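Local coordinates for protein putative secreted endoglycosylceramidase (Rhodococcus hoagii, PDB 6JYZ) that probably hydrolyses the glycosidic bond between sugar and ceramide in galactosylceramide-type glycolipids, as an endogalactosylceramidase of glycoside hydrolase family 5, at residues G30-V35 / V40-A45; S361-C366 / G392-L397. All coordinates share one frame; numbering follows the deposited sequence.

Contact 1. Residues G30-V35 / V40-A45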
loop_
_atom_site.group_PDB
_atom_site.type_symbol
_atom_site.label_atom_id
_atom_site.label_comp_id
_atom_site.label_asym_id
_atom_site.label_seq_id
_atom_site.Cartn_x
_atom_site.Cartn_y
_atom_site.Cartn_z
ATOM N N GLY A 30 -19.471 -4.312 3.539
ATOM C CA GLY A 30 -18.441 -4.841 2.699
ATOM C C GLY A 30 -17.730 -3.785 1.851
ATOM O O GLY A 30 -16.933 -4.119 0.977
ATOM N N ALA A 31 -18.061 -2.458 2.070
ATOM C CA ALA A 31 -17.415 -1.414 1.283
ATOM C C ALA A 31 -16.810 -0.356 2.180
ATOM O O ALA A 31 -17.357 -0.053 3.226
ATOM C CB ALA A 31 -18.454 -0.755 0.339
ATOM N N ILE A 32 -15.750 0.258 1.693
ATOM C CA ILE A 32 -15.257 1.511 2.280
ATOM C C ILE A 32 -16.220 2.629 1.886
ATOM O O ILE A 32 -16.536 2.812 0.706
ATOM C CB ILE A 32 -13.827 1.794 1.831
ATOM C CG1 ILE A 32 -12.880 0.672 2.337
ATOM C CG2 ILE A 32 -13.406 3.126 2.408
ATOM C CD1 ILE A 32 -11.417 0.766 1.848
ATOM N N LYS A 33 -16.707 3.325 2.896
ATOM C CA LYS A 33 -17.641 4.439 2.688
ATOM C C LYS A 33 -17.215 5.627 3.501
ATOM O O LYS A 33 -16.414 5.524 4.447
ATOM C CB LYS A 33 -19.055 4.027 3.119
ATOM C CG LYS A 33 -19.619 2.851 2.296
ATOM C CD LYS A 33 -21.116 2.850 2.331
ATOM C CE LYS A 33 -21.698 1.599 1.730
ATOM N NZ LYS A 33 -23.166 1.527 2.096
ATOM N N ASP A 34 -17.757 6.802 3.219
ATOM C CA ASP A 34 -17.571 7.897 4.154
ATOM C C ASP A 34 -18.776 7.980 5.076
ATOM O O ASP A 34 -19.765 7.247 4.936
ATOM C CB ASP A 34 -17.223 9.157 3.395
ATOM C CG ASP A 34 -18.352 9.756 2.628
ATOM O OD1 ASP A 34 -19.499 9.431 2.819
ATOM O OD2 ASP A 34 -17.973 10.628 1.810
ATOM N N VAL A 35 -18.625 8.869 6.072
ATOM C CA VAL A 35 -19.713 8.998 7.049
ATOM C C VAL A 35 -20.966 9.646 6.479
ATOM O O VAL A 35 -21.990 9.531 7.175
ATOM C CB VAL A 35 -19.234 9.697 8.343
ATOM C CG1 VAL A 35 -18.265 8.760 9.073
ATOM C CG2 VAL A 35 -18.633 11.054 8.022
ATOM N N VAL A 40 -16.567 4.919 -1.435
ATOM C CA VAL A 40 -15.327 5.585 -1.750
ATOM C C VAL A 40 -14.384 4.637 -2.458
ATOM O O VAL A 40 -14.073 3.577 -1.889
ATOM C CB VAL A 40 -14.729 6.217 -0.472
ATOM C CG1 VAL A 40 -13.351 6.804 -0.786
ATOM C CG2 VAL A 40 -15.663 7.313 0.059
ATOM N N LEU A 41 -13.805 5.035 -3.581
ATOM C CA LEU A 41 -12.743 4.288 -4.213
ATOM C C LEU A 41 -11.454 5.026 -3.929
ATOM O O LEU A 41 -11.259 6.180 -4.346
ATOM C CB LEU A 41 -12.994 4.190 -5.742
ATOM C CG LEU A 41 -14.225 3.381 -6.182
ATOM C CD1 LEU A 41 -14.307 3.378 -7.691
ATOM C CD2 LEU A 41 -14.161 1.932 -5.643
ATOM N N LEU A 42 -10.547 4.314 -3.267
ATOM C CA LEU A 42 -9.253 4.846 -2.859
ATOM C C LEU A 42 -8.221 4.315 -3.827
ATOM O O LEU A 42 -7.793 3.129 -3.676
ATOM C CB LEU A 42 -8.925 4.447 -1.417
ATOM C CG LEU A 42 -9.841 5.045 -0.344
ATOM C CD1 LEU A 42 -9.498 4.387 0.988
ATOM C CD2 LEU A 42 -9.664 6.571 -0.301
ATOM N N ARG A 43 -7.804 5.109 -4.819
ATOM C CA ARG A 43 -6.834 4.676 -5.821
ATOM C C ARG A 43 -5.661 5.607 -5.804
ATOM O O ARG A 43 -5.820 6.852 -5.850
ATOM C CB ARG A 43 -7.538 4.678 -7.177
ATOM C CG ARG A 43 -8.528 3.493 -7.118
ATOM C CD ARG A 43 -9.106 3.247 -8.480
ATOM N NE ARG A 43 -10.066 2.144 -8.418
ATOM C CZ ARG A 43 -10.771 1.897 -9.490
ATOM N NH1 ARG A 43 -10.572 2.616 -10.596
ATOM N NH2 ARG A 43 -11.710 0.978 -9.430
ATOM N N GLY A 44 -4.456 5.054 -5.790
ATOM C CA GLY A 44 -3.282 5.922 -5.703
ATOM C C GLY A 44 -2.009 5.101 -5.765
ATOM O O GLY A 44 -1.952 4.088 -6.479
ATOM N N ALA A 45 -1.007 5.533 -4.992
ATOM C CA ALA A 45 0.330 4.917 -5.126
ATOM C C ALA A 45 0.953 4.786 -3.724
ATOM O O ALA A 45 0.616 5.497 -2.771
ATOM C CB ALA A 45 1.247 5.785 -5.993
HETATM O O HOH W 1 -15.606 1.365 -1.505
#

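Contact 2. Residues S361-C366 / G392-L397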
loop_
_atom_site.group_PDB
_atom_site.type_symbol
_atom_site.label_atom_id
_atom_site.label_comp_id
_atom_site.label_asym_id
_atom_site.label_seq_id
_atom_site.Cartn_x
_atom_site.Cartn_y
_atom_site.Cartn_z
ATOM N N SER A 361 5.341 1.721 -7.661
ATOM C CA SER A 361 5.352 2.728 -6.601
ATOM C C SER A 361 5.527 4.104 -7.225
ATOM O O SER A 361 5.834 4.239 -8.427
ATOM C CB SER A 361 6.452 2.452 -5.621
ATOM O OG SER A 361 7.703 2.652 -6.237
ATOM N N TRP A 362 5.401 5.134 -6.397
ATOM C CA TRP A 362 5.558 6.516 -6.852
ATOM C C TRP A 362 6.964 6.778 -7.313
ATOM O O TRP A 362 7.163 7.311 -8.436
ATOM C CB TRP A 362 5.136 7.432 -5.715
ATOM C CG TRP A 362 5.241 8.889 -6.062
ATOM C CD1 TRP A 362 6.091 9.791 -5.521
ATOM C CD2 TRP A 362 4.402 9.557 -6.986
ATOM N NE1 TRP A 362 5.887 11.009 -6.132
ATOM C CE2 TRP A 362 4.849 10.890 -7.006
ATOM C CE3 TRP A 362 3.347 9.160 -7.819
ATOM C CZ2 TRP A 362 4.287 11.843 -7.872
ATOM C CZ3 TRP A 362 2.791 10.097 -8.696
ATOM C CH2 TRP A 362 3.279 11.412 -8.700
ATOM N N THR A 363 7.964 6.528 -6.455
ATOM C CA THR A 363 9.370 6.762 -6.843
ATOM C C THR A 363 10.238 5.665 -6.262
ATOM O O THR A 363 10.017 5.197 -5.116
ATOM C CB THR A 363 9.946 8.103 -6.311
ATOM O OG1 THR A 363 9.659 8.265 -4.938
ATOM C CG2 THR A 363 9.372 9.317 -7.039
ATOM N N GLN A 364 11.289 5.300 -6.966
ATOM C CA GLN A 364 12.368 4.445 -6.464
ATOM C C GLN A 364 13.672 5.185 -6.760
ATOM O O GLN A 364 13.903 5.512 -7.929
ATOM C CB GLN A 364 12.289 3.099 -7.151
ATOM C CG GLN A 364 13.408 2.183 -6.641
ATOM C CD GLN A 364 13.180 0.765 -7.057
ATOM O OE1 GLN A 364 13.842 0.259 -7.978
ATOM N NE2 GLN A 364 12.277 0.103 -6.354
ATOM N N ALA A 365 14.514 5.368 -5.742
ATOM C CA ALA A 365 15.770 6.099 -5.897
ATOM C C ALA A 365 16.887 5.158 -6.299
ATOM O O ALA A 365 16.818 3.939 -6.322
ATOM C CB ALA A 365 16.125 6.658 -4.560
ATOM N N CYS A 366 18.013 5.787 -6.678
ATOM C CA CYS A 366 19.118 5.056 -7.253
ATOM C C CYS A 366 19.831 4.121 -6.267
ATOM O O CYS A 366 20.367 3.105 -6.682
ATOM C CB CYS A 366 20.155 6.083 -7.744
ATOM S SG CYS A 366 19.519 7.185 -9.031
ATOM N N GLY A 392 19.885 11.137 -9.745
ATOM C CA GLY A 392 18.679 11.244 -8.931
ATOM C C GLY A 392 17.629 12.178 -9.533
ATOM O O GLY A 392 16.630 12.485 -8.874
ATOM N N GLU A 393 17.869 12.680 -10.763
ATOM C CA GLU A 393 16.989 13.716 -11.290
ATOM C C GLU A 393 15.713 13.099 -11.868
ATOM O O GLU A 393 15.807 12.116 -12.621
ATOM C CB GLU A 393 17.690 14.448 -12.434
ATOM C CG GLU A 393 16.828 15.561 -13.027
ATOM C CD GLU A 393 17.574 16.330 -14.108
ATOM O OE1 GLU A 393 18.206 15.682 -14.994
ATOM O OE2 GLU A 393 17.538 17.581 -14.048
ATOM N N GLU A 394 14.547 13.636 -11.460
ATOM C CA GLU A 394 13.268 13.189 -11.969
ATOM C C GLU A 394 13.165 13.644 -13.418
ATOM O O GLU A 394 13.349 14.830 -13.670
ATOM C CB GLU A 394 12.142 13.689 -11.037
ATOM C CG GLU A 394 11.954 12.832 -9.773
ATOM C CD GLU A 394 11.428 13.430 -8.457
ATOM O OE1 GLU A 394 10.833 14.548 -8.513
ATOM O OE2 GLU A 394 11.609 12.766 -7.341
ATOM N N GLN A 395 12.849 12.711 -14.338
ATOM C CA GLN A 395 12.770 12.946 -15.775
ATOM C C GLN A 395 11.542 12.296 -16.427
ATOM O O GLN A 395 11.613 11.370 -17.243
ATOM C CB GLN A 395 14.045 12.417 -16.429
ATOM C CG GLN A 395 15.270 13.155 -15.938
ATOM C CD GLN A 395 16.523 12.724 -16.688
ATOM O OE1 GLN A 395 16.570 11.684 -17.339
ATOM N NE2 GLN A 395 17.576 13.496 -16.513
ATOM N N GLY A 396 10.407 12.900 -16.126
ATOM C CA GLY A 396 9.135 12.494 -16.699
ATOM C C GLY A 396 8.550 11.212 -16.110
ATOM O O GLY A 396 9.035 10.624 -15.124
ATOM N N LEU A 397 7.443 10.822 -16.713
ATOM C CA LEU A 397 6.624 9.697 -16.311
ATOM C C LEU A 397 6.847 8.561 -17.284
ATOM O O LEU A 397 7.156 8.735 -18.477
ATOM C CB LEU A 397 5.139 10.060 -16.413
ATOM C CG LEU A 397 4.627 11.041 -15.351
ATOM C CD1 LEU A 397 3.256 11.613 -15.754
ATOM C CD2 LEU A 397 4.456 10.387 -13.989
#

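Contact 1. Residues G30-V35 / V40-A45
I32, in the second strand of the N-terminal hairpin 25-28/31-34, meets V40 and L42 where strand 38-47 enters the (β/α)8 barrel expected of family 5. The hairpin thus packs against the end of the barrel at which its strands begin. A single backbone bond joins the two segments: V40 N gives its hydrogen to I32 O at 3.0 Å, nearly straight at 175°, with the donor lifted 31° from the carbonyl plane. A water binds I32 O at 2.8 Å and donates a second hydrogen to V40 O at 2.7 Å, so I32 O accepts two bonds. From CB outward the side chain of I32 meets first V40, then L42. Its CB lies 4.1 Å from V40 O. The branch methyl CG2, anti to the backbone N, reaches V40 CB at 4.4 Å. CG1 takes the other side of CB, beside the backbone N, and with chi2 extended (175°) carries CD1 to L42 CD1, 4.2 Å away, the two side chains crossing at about a right angle. L25 of the first hairpin strand touches V40 and L42 as well, and P324 touches I32, in a buried, largely apolar patch. D34 OD2 forms a salt bridge with R38 NE, at the start of strand 38-47. On the same residue, V40 CG2 rests 3.8 Å from D34 N and 4.1 Å from D34 CB.

Contact 2. Residues S361-C366 / G392-L397
A disulfide sulfur resting against the backbone of a glycine is the striking feature here: C366 SG lies 4.0 Å from G392 N and 4.1 Å from G392 CA, and no hydrogen bond crosses between the two segments. The sulfur stands beside the C366 backbone N (chi1 -62°) and is bonded to C389 SG, in the turn just before G392. The disulfide ties the turn to the loop, and the contact of sulfur with G392 is consistent with that tie. G392 and E393 both face D388 in a G1 bulge, with G392 at the positive phi (87°) usual for that position. The second touch is a methyl against a carboxylate. T363 has OG1 between its backbone N and carbonyl carbon, which leaves CG2 beside the N and aimed at E394, whose OE2 it meets at 4.1 Å. E394 reaches it with a chain extended beyond CG, approaching T363 at a slant, and both side chains also rest on I387. Within 392-397, Q395 NE2 donates to E393 OE1 at 2.7 Å; E393 OE1 lies in the Q395 amide plane, while the bond meets the carboxylate on its anti side, 30° out of its plane. Both residues touch a crystal neighbour. The loop 361-366 opens with a cis peptide before S361, and the O of the next residue, W362, accepts a bond from N385 ND2. It follows strand 356-359 at the end of the barrel where family 5 enzymes keep their active site; W362 packs on helix 68-75, helix 369-374 comes next, and strand 394-397 pairs antiparallel with 385-387 before helix 399-405.

Overall arrangement
Contact 1 closes before contact 2 opens along the chain, and their centres lie 27 Å apart, yet they are linked through adjacent barrel strands. Strand 38-47 of contact 1 runs parallel to strand 356-359, which leads straight into 361-366, so the first and last barrel strands are neighbours and close the ring. There the contacts touch, A45 CB packing 4.2 Å from W362 N. Contact 1 lies toward the end where the strands start, where the N-terminal hairpin meets strand 38-47; contact 2 lies past the end where they finish, among the loops that in this family surround the active site.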